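Side-chain contacts in DUF3829 family protein (Bacteroides vulgatus, PDB 4YJW), which is of unknown function but folds as an all-alpha bundle of long helices and is probably made with a lipoprotein signal peptide: residues Met19-Thr24 and Ser71-Tyr76; Gly43-Lys48 and Lys104-Tyr109. One frame throughout, in Å; residues are numbered along the deposited sequence.

Interaction 1 (Met19-Thr24 and Ser71-Tyr76); sequences MKYYDT and SNPGNY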
HETATM    1  N   MSE A  19     -11.516  -9.172 -14.864  1.00 18.62           N
HETATM    2  CA  MSE A  19     -10.187  -9.763 -15.122  1.00 18.58           C
HETATM    3  C   MSE A  19      -9.106  -8.672 -15.269  1.00 22.17           C
HETATM    4  O   MSE A  19      -7.994  -8.835 -14.764  1.00 22.04           O
HETATM    5  CB  MSE A  19     -10.208 -10.668 -16.378  1.00 20.32           C
HETATM    6  CG  MSE A  19     -11.121 -11.892 -16.246  1.00 27.05           C
HETATM    7 SE   MSE A  19     -10.909 -12.874 -14.563  0.75 34.63          SE
HETATM    8  CE  MSE A  19      -9.027 -13.335 -14.664  1.00 30.31           C
ATOM      9  N   LYS A  20      -9.444  -7.557 -15.931  1.00 18.94           N
ATOM     10  CA  LYS A  20      -8.507  -6.431 -16.119  1.00 16.71           C
ATOM     11  C   LYS A  20      -8.173  -5.833 -14.759  1.00 18.57           C
ATOM     12  O   LYS A  20      -6.998  -5.601 -14.460  1.00 15.75           O
ATOM     13  CB  LYS A  20      -9.068  -5.367 -17.066  1.00 18.66           C
ATOM     14  CG  LYS A  20      -9.291  -5.864 -18.508  1.00 20.91           C
ATOM     15  CD  LYS A  20      -9.911  -4.746 -19.384  1.00 18.46           C
ATOM     16  CE  LYS A  20     -10.320  -5.290 -20.734  1.00 21.99           C
ATOM     17  NZ  LYS A  20     -11.115  -4.291 -21.517  1.00 23.23           N
ATOM     18  N   TYR A  21      -9.208  -5.622 -13.925  1.00 14.90           N
ATOM     19  CA  TYR A  21      -9.056  -5.064 -12.581  1.00 13.52           C
ATOM     20  C   TYR A  21      -8.187  -5.980 -11.715  1.00 17.04           C
ATOM     21  O   TYR A  21      -7.283  -5.504 -11.024  1.00 15.71           O
ATOM     22  CB  TYR A  21     -10.435  -4.835 -11.936  1.00 14.35           C
ATOM     23  CG  TYR A  21     -10.360  -4.017 -10.661  1.00 14.83           C
ATOM     24  CD1 TYR A  21     -10.088  -4.626  -9.434  1.00 16.14           C
ATOM     25  CD2 TYR A  21     -10.636  -2.652 -10.666  1.00 14.63           C
ATOM     26  CE1 TYR A  21     -10.022  -3.884  -8.256  1.00 16.81           C
ATOM     27  CE2 TYR A  21     -10.593  -1.903  -9.487  1.00 15.54           C
ATOM     28  CZ  TYR A  21     -10.286  -2.526  -8.285  1.00 18.19           C
ATOM     29  OH  TYR A  21     -10.231  -1.824  -7.103  1.00 19.41           O
ATOM     30  N   TYR A  22      -8.425  -7.302 -11.792  1.00 15.89           N
ATOM     31  CA  TYR A  22      -7.631  -8.262 -11.017  1.00 16.84           C
ATOM     32  C   TYR A  22      -6.172  -8.280 -11.492  1.00 18.82           C
ATOM     33  O   TYR A  22      -5.259  -8.224 -10.664  1.00 18.14           O
ATOM     34  CB  TYR A  22      -8.235  -9.656 -11.125  1.00 18.97           C
ATOM     35  CG  TYR A  22      -7.438 -10.723 -10.406  1.00 22.79           C
ATOM     36  CD1 TYR A  22      -7.239 -10.665  -9.028  1.00 24.85           C
ATOM     37  CD2 TYR A  22      -6.957 -11.836 -11.088  1.00 24.99           C
ATOM     38  CE1 TYR A  22      -6.541 -11.666  -8.354  1.00 27.68           C
ATOM     39  CE2 TYR A  22      -6.284 -12.862 -10.415  1.00 26.93           C
ATOM     40  CZ  TYR A  22      -6.050 -12.754  -9.056  1.00 35.15           C
ATOM     41  OH  TYR A  22      -5.370 -13.751  -8.393  1.00 42.03           O
ATOM     42  N   ASP A  23      -5.949  -8.375 -12.806  1.00 17.67           N
ATOM     43  CA  ASP A  23      -4.582  -8.381 -13.356  1.00 17.59           C
ATOM     44  C   ASP A  23      -3.802  -7.115 -12.936  1.00 19.14           C
ATOM     45  O   ASP A  23      -2.647  -7.225 -12.526  1.00 19.12           O
ATOM     46  CB  ASP A  23      -4.616  -8.522 -14.893  1.00 20.19           C
ATOM     47  CG  ASP A  23      -5.093  -9.885 -15.380  1.00 34.86           C
ATOM     48  OD1 ASP A  23      -4.952 -10.877 -14.619  1.00 37.05           O
ATOM     49  OD2 ASP A  23      -5.598  -9.964 -16.520  1.00 38.49           O
ATOM     50  N   THR A  24      -4.449  -5.923 -12.993  1.00 14.83           N
ATOM     51  CA  THR A  24      -3.824  -4.644 -12.621  1.00 14.06           C
ATOM     52  C   THR A  24      -3.556  -4.669 -11.109  1.00 17.35           C
ATOM     53  O   THR A  24      -2.451  -4.309 -10.685  1.00 16.54           O
ATOM     54  CB  THR A  24      -4.724  -3.472 -13.060  1.00 17.27           C
ATOM     55  OG1 THR A  24      -4.909  -3.555 -14.488  1.00 17.13           O
ATOM     56  CG2 THR A  24      -4.122  -2.121 -12.708  1.00 14.18           C
ATOM     57  N   SER A  71      -8.317   2.571  -8.177  1.00 21.00           N
ATOM     58  CA  SER A  71      -8.891   3.477  -7.166  1.00 22.51           C
ATOM     59  C   SER A  71     -10.350   3.735  -7.411  1.00 28.83           C
ATOM     60  O   SER A  71     -11.058   4.126  -6.483  1.00 31.32           O
ATOM     61  CB  SER A  71      -8.162   4.822  -7.174  1.00 22.87           C
ATOM     62  OG  SER A  71      -6.851   4.679  -6.669  1.00 32.01           O
ATOM     63  N   ASN A  72     -10.799   3.559  -8.659  1.00 25.33           N
ATOM     64  CA  ASN A  72     -12.173   3.822  -9.073  1.00 26.86           C
ATOM     65  C   ASN A  72     -12.825   2.557  -9.661  1.00 28.89           C
ATOM     66  O   ASN A  72     -13.142   2.528 -10.861  1.00 26.43           O
ATOM     67  CB  ASN A  72     -12.210   4.989 -10.078  1.00 31.43           C
ATOM     68  CG  ASN A  72     -11.591   6.253  -9.550  1.00 47.82           C
ATOM     69  OD1 ASN A  72     -10.420   6.545  -9.808  1.00 37.76           O
ATOM     70  ND2 ASN A  72     -12.336   6.996  -8.744  1.00 40.30           N
ATOM     71  N   PRO A  73     -13.072   1.502  -8.830  1.00 25.83           N
ATOM     72  CA  PRO A  73     -13.732   0.295  -9.366  1.00 26.04           C
ATOM     73  C   PRO A  73     -15.088   0.633  -9.980  1.00 33.83           C
ATOM     74  O   PRO A  73     -15.794   1.493  -9.459  1.00 35.87           O
ATOM     75  CB  PRO A  73     -13.876  -0.614  -8.139  1.00 27.37           C
ATOM     76  CG  PRO A  73     -13.724   0.266  -6.961  1.00 32.49           C
ATOM     77  CD  PRO A  73     -12.796   1.358  -7.382  1.00 27.98           C
ATOM     78  N   GLY A  74     -15.384   0.021 -11.119  1.00 30.45           N
ATOM     79  CA  GLY A  74     -16.606   0.251 -11.877  1.00 31.88           C
ATOM     80  C   GLY A  74     -17.850  -0.358 -11.264  1.00 35.55           C
ATOM     81  O   GLY A  74     -17.773  -1.080 -10.262  1.00 32.16           O
ATOM     82  N   ASN A  75     -19.005  -0.070 -11.894  1.00 35.79           N
ATOM     83  CA  ASN A  75     -20.313  -0.545 -11.436  0.50 37.63           C
ATOM     84  C   ASN A  75     -20.542  -2.029 -11.799  1.00 42.26           C
ATOM     85  O   ASN A  75     -21.613  -2.567 -11.510  1.00 44.41           O
ATOM     86  CB  ASN A  75     -21.455   0.352 -11.961  0.50 38.86           C
ATOM     87  CG  ASN A  75     -21.477   0.615 -13.452  0.50 52.65           C
ATOM     88  OD1 ASN A  75     -20.937  -0.141 -14.266  0.50 45.88           O
ATOM     89  ND2 ASN A  75     -22.146   1.687 -13.846  0.50 45.39           N
ATOM     90  N   TYR A  76     -19.522  -2.707 -12.382  1.00 37.83           N
ATOM     91  CA  TYR A  76     -19.583  -4.146 -12.691  1.00 37.55           C
ATOM     92  C   TYR A  76     -19.471  -4.903 -11.353  1.00 39.45           C
ATOM     93  O   TYR A  76     -20.044  -5.981 -11.205  1.00 42.48           O
ATOM     94  CB  TYR A  76     -18.522  -4.611 -13.721  1.00 38.02           C
ATOM     95  CG  TYR A  76     -17.168  -3.952 -13.625  1.00 39.39           C
ATOM     96  CD1 TYR A  76     -16.163  -4.487 -12.826  1.00 40.49           C
ATOM     97  CD2 TYR A  76     -16.865  -2.828 -14.385  1.00 39.75           C
ATOM     98  CE1 TYR A  76     -14.908  -3.893 -12.750  1.00 39.79           C
ATOM     99  CE2 TYR A  76     -15.627  -2.202 -14.286  1.00 39.87           C
ATOM    100  CZ  TYR A  76     -14.648  -2.739 -13.470  1.00 48.13           C
ATOM    101  OH  TYR A  76     -13.427  -2.111 -13.356  1.00 48.67           O
TER
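Tyr21 on helix 10-32 faces Pro73 in segment 71-76, their CA atoms 7.8 Å apart at the nearest point of the two backbones. In this all-alpha bundle the segment leaves helix 64-71 at Asn72 and leads into helix 79-111, and Tyr21 is buried with its side chain directed toward it. The ring stands out from its helix because chi1 of -169° sets CG opposite the backbone N. CE2 meets Pro73 CB at 3.8 Å, an oblique apolar contact in which the compact, rigid pyrrolidine ring offers carbon to the outer half of the aromatic ring. The buried phenol OH stays near the proline ring, 4.0 Å from Pro73 CB, and is satisfied by a hydrogen bond to the carbonyl O of Val70. Phe77 meets the Tyr21 ring edge-to-face, while Leu85 and Leu148 bring in two further helices. A leucine in place of Tyr21 would probably leave the Val70 carbonyl without this donor and open a gap beside Pro73. Tyr76 comes across the Tyr21 ring at about a right angle. Its CG lies between backbone N and carbonyl carbon (chi1 37°), and its hydroxyl OH ends 3.9 Å from Tyr21 CD2.

Interaction 2 (Gly43-Lys48 and Lys104-Tyr109); sequences GYLDQK and KTYRLY
Leu45 and Tyr106 mark the nearest approach of the two backbones, 7.9 Å between CA atoms, where the turn following helix 35-44 passes a fully helical part of helix 79-111. Tyr106 points toward that turn, its CG anti to the backbone N (chi1 177°), and spans most of the gap with its ring. Leu45 lays one methyl over the ring face: CD2 sits 3.6 Å from the ring centroid and only 14° off the normal, a well-centred CH-pi contact. Leucine suits the place because its branched end can set a single methyl on the aromatic face. In the helical bundle this joins the chain leaving a short helix to the flank of a long one, and helix 121-159 adds Ile126 against Tyr106. The far end of the tyrosine is polar. A water in the plane of the ring accepts from Tyr106 OH at 2.6 Å and donates to two backbone carbonyls of segment 43-48, Tyr44 O at 2.7 Å and Asp46 O at 2.6 Å. By donating to this water the hydroxyl links the ring to both carbonyls, which is why a tyrosine suits the place. Arg127 hydrogen-bonds both Tyr106 OH and the carbonyl O of Leu45. Beyond the water site Asp46 folds its carboxylate back in an Asx turn: OD2 accepts from Lys48 N at 3.0 Å, the N-H approaching from above the carboxylate plane.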
ATOM      1  N   GLY A  43      13.866  -1.578  10.406  1.00 11.81           N
ATOM      2  CA  GLY A  43      15.195  -1.773  10.990  1.00 13.21           C
ATOM      3  C   GLY A  43      15.992  -0.471  11.035  1.00 15.41           C
ATOM      4  O   GLY A  43      16.673  -0.196  12.032  1.00 14.60           O
ATOM      5  N   TYR A  44      15.825   0.402  10.014  1.00 11.19           N
ATOM      6  CA  TYR A  44      16.525   1.691   9.947  1.00 11.30           C
ATOM      7  C   TYR A  44      16.006   2.655  11.018  1.00 14.46           C
ATOM      8  O   TYR A  44      16.704   3.601  11.360  1.00 12.96           O
ATOM      9  CB  TYR A  44      16.412   2.342   8.553  1.00 11.03           C
ATOM     10  CG  TYR A  44      17.014   1.515   7.440  1.00 11.91           C
ATOM     11  CD1 TYR A  44      18.155   0.739   7.657  1.00 13.58           C
ATOM     12  CD2 TYR A  44      16.481   1.546   6.158  1.00 12.47           C
ATOM     13  CE1 TYR A  44      18.705  -0.045   6.639  1.00 14.53           C
ATOM     14  CE2 TYR A  44      17.032   0.776   5.126  1.00 13.76           C
ATOM     15  CZ  TYR A  44      18.147  -0.012   5.371  1.00 17.57           C
ATOM     16  OH  TYR A  44      18.705  -0.794   4.369  1.00 17.45           O
ATOM     17  N   LEU A  45      14.808   2.380  11.574  1.00 12.09           N
ATOM     18  CA  LEU A  45      14.227   3.206  12.640  1.00 11.65           C
ATOM     19  C   LEU A  45      14.728   2.784  14.032  1.00 15.47           C
ATOM     20  O   LEU A  45      14.425   3.460  15.039  1.00 14.51           O
ATOM     21  CB  LEU A  45      12.691   3.107  12.585  1.00 12.12           C
ATOM     22  CG  LEU A  45      12.014   3.679  11.353  1.00 16.09           C
ATOM     23  CD1 LEU A  45      10.594   3.130  11.257  1.00 18.73           C
ATOM     24  CD2 LEU A  45      11.934   5.204  11.416  1.00 15.99           C
ATOM     25  N   ASP A  46      15.511   1.682  14.103  1.00 12.12           N
ATOM     26  CA  ASP A  46      16.004   1.186  15.391  1.00 12.93           C
ATOM     27  C   ASP A  46      16.866   2.208  16.128  1.00 15.97           C
ATOM     28  O   ASP A  46      17.652   2.938  15.531  1.00 15.04           O
ATOM     29  CB  ASP A  46      16.801  -0.118  15.224  1.00 14.75           C
ATOM     30  CG  ASP A  46      17.054  -0.780  16.565  1.00 16.79           C
ATOM     31  OD1 ASP A  46      16.083  -1.270  17.172  1.00 18.88           O
ATOM     32  OD2 ASP A  46      18.193  -0.694  17.058  1.00 16.33           O
ATOM     33  N   GLN A  47      16.696   2.251  17.444  1.00 14.99           N
ATOM     34  CA  GLN A  47      17.378   3.165  18.357  1.00 15.51           C
ATOM     35  C   GLN A  47      18.912   3.034  18.300  1.00 18.59           C
ATOM     36  O   GLN A  47      19.612   3.996  18.594  1.00 17.75           O
ATOM     37  CB  GLN A  47      16.896   2.868  19.799  1.00 16.52           C
ATOM     38  CG  GLN A  47      15.402   3.206  20.044  1.00 19.65           C
ATOM     39  CD  GLN A  47      14.394   2.110  19.734  1.00 22.10           C
ATOM     40  OE1 GLN A  47      14.624   1.197  18.923  1.00 17.74           O
ATOM     41  NE2 GLN A  47      13.186   2.246  20.281  1.00 17.19           N
ATOM     42  N   LYS A  48      19.428   1.843  17.950  1.00 15.37           N
ATOM     43  CA  LYS A  48      20.883   1.591  17.938  1.00 16.55           C
ATOM     44  C   LYS A  48      21.520   1.790  16.550  1.00 20.79           C
ATOM     45  O   LYS A  48      22.734   1.613  16.401  1.00 20.19           O
ATOM     46  CB  LYS A  48      21.187   0.186  18.455  1.00 19.78           C
ATOM     47  CG  LYS A  48      20.934   0.046  19.960  1.00 36.17           C
ATOM     48  CD  LYS A  48      21.235  -1.361  20.448  1.00 50.58           C
ATOM     49  CE  LYS A  48      20.945  -1.529  21.920  1.00 67.17           C
ATOM     50  NZ  LYS A  48      21.226  -2.918  22.381  1.00 80.44           N
ATOM     51  N   LYS A 104      11.491   9.449   5.648  1.00 12.24           N
ATOM     52  CA  LYS A 104      12.291  10.588   5.131  1.00 11.89           C
ATOM     53  C   LYS A 104      12.442  11.663   6.240  1.00 16.25           C
ATOM     54  O   LYS A 104      13.549  12.089   6.535  1.00 15.15           O
ATOM     55  CB  LYS A 104      11.632  11.168   3.866  1.00 15.22           C
ATOM     56  CG  LYS A 104      12.298  12.471   3.401  1.00 20.08           C
ATOM     57  CD  LYS A 104      11.680  12.978   2.080  1.00 23.69           C
ATOM     58  CE  LYS A 104      12.144  14.384   1.796  1.00 28.57           C
ATOM     59  NZ  LYS A 104      11.596  14.875   0.503  1.00 34.29           N
ATOM     60  N   THR A 105      11.335  12.056   6.876  1.00 14.90           N
ATOM     61  CA  THR A 105      11.330  13.031   7.981  1.00 14.57           C
ATOM     62  C   THR A 105      12.270  12.574   9.085  1.00 16.90           C
ATOM     63  O   THR A 105      13.095  13.357   9.553  1.00 15.77           O
ATOM     64  CB  THR A 105       9.911  13.202   8.518  1.00 18.43           C
ATOM     65  OG1 THR A 105       9.121  13.687   7.452  1.00 18.00           O
ATOM     66  CG2 THR A 105       9.832  14.192   9.680  1.00 18.92           C
ATOM     67  N   TYR A 106      12.099  11.323   9.522  1.00 12.24           N
ATOM     68  CA  TYR A 106      12.908  10.715  10.573  1.00 11.60           C
ATOM     69  C   TYR A 106      14.391  10.823  10.237  1.00 13.62           C
ATOM     70  O   TYR A 106      15.158  11.270  11.073  1.00 12.77           O
ATOM     71  CB  TYR A 106      12.504   9.236  10.758  1.00 11.84           C
ATOM     72  CG  TYR A 106      13.352   8.508  11.781  1.00 12.94           C
ATOM     73  CD1 TYR A 106      12.991   8.488  13.131  1.00 15.67           C
ATOM     74  CD2 TYR A 106      14.479   7.785  11.395  1.00 13.45           C
ATOM     75  CE1 TYR A 106      13.757   7.799  14.073  1.00 15.11           C
ATOM     76  CE2 TYR A 106      15.262   7.105  12.333  1.00 13.62           C
ATOM     77  CZ  TYR A 106      14.887   7.107  13.666  1.00 15.70           C
ATOM     78  OH  TYR A 106      15.665   6.447  14.597  1.00 14.99           O
ATOM     79  N   ARG A 107      14.802  10.368   9.039  1.00 11.98           N
ATOM     80  CA  ARG A 107      16.227  10.397   8.663  1.00 12.14           C
ATOM     81  C   ARG A 107      16.818  11.827   8.714  1.00 14.58           C
ATOM     82  O   ARG A 107      17.898  12.017   9.285  1.00 12.90           O
ATOM     83  CB  ARG A 107      16.418   9.787   7.274  1.00 10.79           C
ATOM     84  CG  ARG A 107      17.867   9.898   6.758  1.00 13.93           C
ATOM     85  CD  ARG A 107      18.013   9.202   5.411  1.00 15.07           C
ATOM     86  NE  ARG A 107      19.334   9.468   4.833  1.00 14.24           N
ATOM     87  CZ  ARG A 107      19.633  10.553   4.124  1.00 24.35           C
ATOM     88  NH1 ARG A 107      18.711  11.484   3.897  1.00 16.99           N
ATOM     89  NH2 ARG A 107      20.855  10.717   3.640  1.00 14.91           N
ATOM     90  N   LEU A 108      16.099  12.820   8.191  1.00 14.58           N
ATOM     91  CA  LEU A 108      16.574  14.214   8.186  1.00 15.45           C
ATOM     92  C   LEU A 108      16.662  14.794   9.605  1.00 20.63           C
ATOM     93  O   LEU A 108      17.624  15.506   9.920  1.00 20.15           O
ATOM     94  CB  LEU A 108      15.661  15.074   7.305  1.00 16.17           C
ATOM     95  CG  LEU A 108      15.586  14.648   5.802  1.00 19.78           C
ATOM     96  CD1 LEU A 108      14.814  15.692   4.970  1.00 21.52           C
ATOM     97  CD2 LEU A 108      16.993  14.408   5.191  1.00 21.83           C
ATOM     98  N   TYR A 109      15.690  14.448  10.462  1.00 16.28           N
ATOM     99  CA  TYR A 109      15.602  14.890  11.860  1.00 16.11           C
ATOM    100  C   TYR A 109      16.716  14.234  12.699  1.00 18.32           C
ATOM    101  O   TYR A 109      17.235  14.872  13.619  1.00 18.52           O
ATOM    102  CB  TYR A 109      14.171  14.601  12.380  1.00 16.69           C
ATOM    103  CG  TYR A 109      14.008  14.305  13.858  1.00 16.73           C
ATOM    104  CD1 TYR A 109      14.105  13.000  14.340  1.00 17.76           C
ATOM    105  CD2 TYR A 109      13.549  15.283  14.736  1.00 17.60           C
ATOM    106  CE1 TYR A 109      13.869  12.701  15.680  1.00 17.77           C
ATOM    107  CE2 TYR A 109      13.337  15.002  16.086  1.00 17.53           C
ATOM    108  CZ  TYR A 109      13.476  13.702  16.547  1.00 21.87           C
ATOM    109  OH  TYR A 109      13.250  13.395  17.867  1.00 21.62           O
TER
HETATM  110  O   HOH W   1      17.390   4.775  13.647  1.00 15.60           O

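From the N terminus, helix 10-32 supplies the first side of interaction 1, and helix 35-44 with the turn after it supplies the first side of interaction 2. The chain then runs through helix 64-71 to residues 71-76, which close the loop of interaction 1; helix 79-111 carries it on to residues 104-109, closing that of interaction 2. The segments alternate, so the two loops cross. The centres of the two contacts lie about 37 Å apart, on opposite sides of the chain's centre, and their nearest atoms about 22 Å. Interaction 1 fastens the loop before helix 79-111 to helix 10-32, while interaction 2 ties the later part of helix 79-111 to the turn after helix 35-44. Helix 121-159 touches both.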